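Local coordinates for lipoprotein NlpE (Escherichia coli, PDB 2Z4I) that takes part in copper homeostasis and in the surface adhesion that leads to biofilms, and activates the Cpx pathway from the outer membrane, at residues L43-E53 / S64-A72. The protein carries 1 engineered substitution. Residues are numbered along the deposited sequence; the frame is centred on the assembly and turned at random.
Sequences LEKDGTWVMNE and SFASYGTWA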
# COMPACT_ATOMS: atom_id res chain seq x y z
N LEU A 43 8.85 -25.82 -20.18
CA LEU A 43 8.99 -27.26 -20.18
C LEU A 43 8.56 -27.79 -21.53
O LEU A 43 7.40 -27.69 -21.91
CB LEU A 43 8.15 -27.88 -19.06
CG LEU A 43 8.69 -27.54 -17.66
CD1 LEU A 43 7.86 -28.23 -16.60
CD2 LEU A 43 10.13 -27.98 -17.56
N GLU A 44 9.51 -28.37 -22.25
CA GLU A 44 9.23 -28.88 -23.57
C GLU A 44 8.85 -30.36 -23.67
O GLU A 44 9.22 -31.18 -22.83
CB GLU A 44 10.42 -28.57 -24.49
CG GLU A 44 10.76 -27.09 -24.51
CD GLU A 44 9.55 -26.22 -24.80
OE1 GLU A 44 9.17 -26.09 -25.98
OE2 GLU A 44 8.98 -25.68 -23.84
N LYS A 45 8.10 -30.66 -24.72
CA LYS A 45 7.61 -32.00 -25.01
C LYS A 45 8.75 -33.01 -25.09
O LYS A 45 8.60 -34.16 -24.66
CB LYS A 45 6.84 -31.98 -26.33
N ASP A 46 9.89 -32.58 -25.62
CA ASP A 46 11.01 -33.48 -25.75
C ASP A 46 11.84 -33.57 -24.48
O ASP A 46 13.06 -33.75 -24.54
CB ASP A 46 11.89 -33.05 -26.94
CG ASP A 46 12.47 -31.67 -26.77
OD1 ASP A 46 11.83 -30.84 -26.08
OD2 ASP A 46 13.55 -31.39 -27.33
N GLY A 47 11.18 -33.44 -23.33
CA GLY A 47 11.87 -33.56 -22.05
C GLY A 47 12.96 -32.57 -21.73
O GLY A 47 13.72 -32.74 -20.77
N THR A 48 13.06 -31.52 -22.53
CA THR A 48 14.06 -30.49 -22.27
C THR A 48 13.36 -29.24 -21.78
O THR A 48 12.15 -29.08 -21.97
CB THR A 48 14.84 -30.15 -23.54
OG1 THR A 48 13.92 -29.93 -24.62
CG2 THR A 48 15.77 -31.28 -23.89
N TRP A 49 14.11 -28.37 -21.13
CA TRP A 49 13.58 -27.14 -20.59
C TRP A 49 14.56 -26.02 -20.88
O TRP A 49 15.74 -26.25 -21.16
CB TRP A 49 13.40 -27.23 -19.08
CG TRP A 49 14.67 -27.56 -18.33
CD1 TRP A 49 15.18 -28.81 -18.08
CD2 TRP A 49 15.60 -26.63 -17.75
NE1 TRP A 49 16.37 -28.71 -17.40
CE2 TRP A 49 16.65 -27.39 -17.18
CE3 TRP A 49 15.65 -25.24 -17.67
CZ2 TRP A 49 17.74 -26.79 -16.52
CZ3 TRP A 49 16.74 -24.64 -17.01
CH2 TRP A 49 17.76 -25.42 -16.45
N VAL A 50 14.06 -24.79 -20.81
CA VAL A 50 14.89 -23.62 -21.04
C VAL A 50 14.37 -22.59 -20.05
O VAL A 50 13.15 -22.42 -19.91
CB VAL A 50 14.74 -23.09 -22.49
CG1 VAL A 50 13.33 -22.55 -22.72
CG2 VAL A 50 15.79 -22.02 -22.77
N MSE A 51 15.29 -21.95 -19.35
CA MSE A 51 14.92 -20.94 -18.38
C MSE A 51 15.56 -19.61 -18.73
O MSE A 51 16.70 -19.57 -19.19
CB MSE A 51 15.35 -21.34 -16.99
CG MSE A 51 15.00 -20.31 -15.95
SE MSE A 51 15.28 -20.98 -14.17
CE MSE A 51 13.68 -22.07 -14.05
N ASN A 52 14.83 -18.53 -18.51
CA ASN A 52 15.35 -17.23 -18.81
C ASN A 52 15.26 -16.36 -17.57
O ASN A 52 14.23 -16.34 -16.90
CB ASN A 52 14.53 -16.58 -19.93
CG ASN A 52 15.13 -15.28 -20.41
OD1 ASN A 52 14.41 -14.34 -20.74
ND2 ASN A 52 16.45 -15.21 -20.48
N GLU A 53 16.34 -15.65 -17.27
CA GLU A 53 16.32 -14.77 -16.12
C GLU A 53 16.75 -13.38 -16.56
O GLU A 53 17.82 -13.23 -17.13
CB GLU A 53 17.27 -15.27 -15.04
CG GLU A 53 16.96 -16.65 -14.53
CD GLU A 53 17.91 -17.08 -13.43
OE1 GLU A 53 18.05 -18.29 -13.22
OE2 GLU A 53 18.51 -16.19 -12.79
N SER A 64 20.66 -10.23 -18.50
CA SER A 64 19.89 -11.46 -18.39
C SER A 64 20.68 -12.64 -18.93
O SER A 64 21.65 -12.47 -19.67
CB SER A 64 18.56 -11.31 -19.13
OG SER A 64 18.74 -10.97 -20.48
N PHE A 65 20.29 -13.85 -18.54
CA PHE A 65 20.98 -15.04 -19.01
C PHE A 65 20.04 -16.24 -18.97
O PHE A 65 19.23 -16.37 -18.07
CB PHE A 65 22.23 -15.30 -18.15
CG PHE A 65 21.93 -15.80 -16.75
CD1 PHE A 65 21.76 -17.17 -16.51
CD2 PHE A 65 21.83 -14.90 -15.68
CE1 PHE A 65 21.50 -17.64 -15.21
CE2 PHE A 65 21.57 -15.36 -14.38
CZ PHE A 65 21.40 -16.73 -14.15
N ALA A 66 20.13 -17.11 -19.97
CA ALA A 66 19.25 -18.26 -20.02
C ALA A 66 19.97 -19.57 -19.75
O ALA A 66 21.20 -19.67 -19.84
CB ALA A 66 18.55 -18.33 -21.37
N SER A 67 19.20 -20.60 -19.42
CA SER A 67 19.78 -21.89 -19.13
C SER A 67 18.85 -22.97 -19.64
O SER A 67 17.65 -22.74 -19.80
CB SER A 67 20.03 -22.05 -17.62
OG SER A 67 18.87 -21.75 -16.86
N TYR A 68 19.40 -24.14 -19.91
CA TYR A 68 18.58 -25.21 -20.41
C TYR A 68 19.10 -26.50 -19.84
O TYR A 68 20.09 -26.51 -19.12
CB TYR A 68 18.60 -25.22 -21.94
CG TYR A 68 19.87 -25.78 -22.54
CD1 TYR A 68 19.90 -27.07 -23.05
CD2 TYR A 68 21.04 -25.04 -22.54
CE1 TYR A 68 21.08 -27.62 -23.55
CE2 TYR A 68 22.24 -25.57 -23.03
CZ TYR A 68 22.25 -26.87 -23.53
OH TYR A 68 23.43 -27.44 -23.96
N GLY A 69 18.42 -27.60 -20.15
CA GLY A 69 18.81 -28.90 -19.65
C GLY A 69 17.62 -29.80 -19.85
O GLY A 69 16.69 -29.44 -20.56
N THR A 70 17.63 -30.97 -19.22
CA THR A 70 16.54 -31.93 -19.35
C THR A 70 15.79 -31.95 -18.04
O THR A 70 16.34 -31.52 -17.04
CB THR A 70 17.08 -33.33 -19.62
OG1 THR A 70 18.01 -33.68 -18.58
CG2 THR A 70 17.82 -33.37 -20.93
N TRP A 71 14.56 -32.42 -18.04
CA TRP A 71 13.78 -32.46 -16.80
C TRP A 71 13.04 -33.78 -16.62
O TRP A 71 12.54 -34.35 -17.58
CB TRP A 71 12.75 -31.34 -16.78
CG TRP A 71 11.86 -31.35 -17.97
CD1 TRP A 71 12.11 -30.79 -19.18
CD2 TRP A 71 10.61 -32.05 -18.10
NE1 TRP A 71 11.10 -31.09 -20.06
CE2 TRP A 71 10.17 -31.86 -19.43
CE3 TRP A 71 9.83 -32.82 -17.23
CZ2 TRP A 71 8.98 -32.42 -19.91
CZ3 TRP A 71 8.64 -33.37 -17.71
CH2 TRP A 71 8.23 -33.17 -19.04
N ALA A 72 12.98 -34.26 -15.38
CA ALA A 72 12.28 -35.50 -15.09
C ALA A 72 11.25 -35.17 -14.03
O ALA A 72 11.53 -34.40 -13.12
CB ALA A 72 13.24 -36.53 -14.55
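Trp49 lies flat across Gly69, its indole turned over the neighbouring strand because CG stands between the backbone N and the carbonyl carbon (chi1 58°). Followed outward, Trp49 CB meets Trp71 CD1 at 3.8 Å, CG comes to Gly69 O, and CD1 lies by the carbonyl oxygens of Gly69 and Thr70. At the ring edge Trp49 NE1 gives Thr70 O a weak hydrogen bond of 2.8 Å, bent to 126°, and shares its hydrogen weakly with Thr81 O of strand 77-82. One face rests on the backbone, with Gly69 N, next to CE2, 3.4 Å above the Trp49 ring plane. CZ2 and CH2 lie by the Tyr68 carbonyl, and the far rim ends with Trp49 CZ3 3.6 Å from Ser67 OG. An alanine in place of Trp49 would remove the indole and is likely to leave the Gly69 backbone uncovered and Thr70 O without this donor. Leu43 CD2 makes a CH-pi contact over the five-membered ring of Trp71, 3.9 Å from the centroid. Paired backbone bonds, such as Trp49 N to Gly69 O at 2.9 Å, and strand axes at 164° identify an antiparallel beta hairpin, part of the meandering beta-barrel of the calycin-like N-terminal domain.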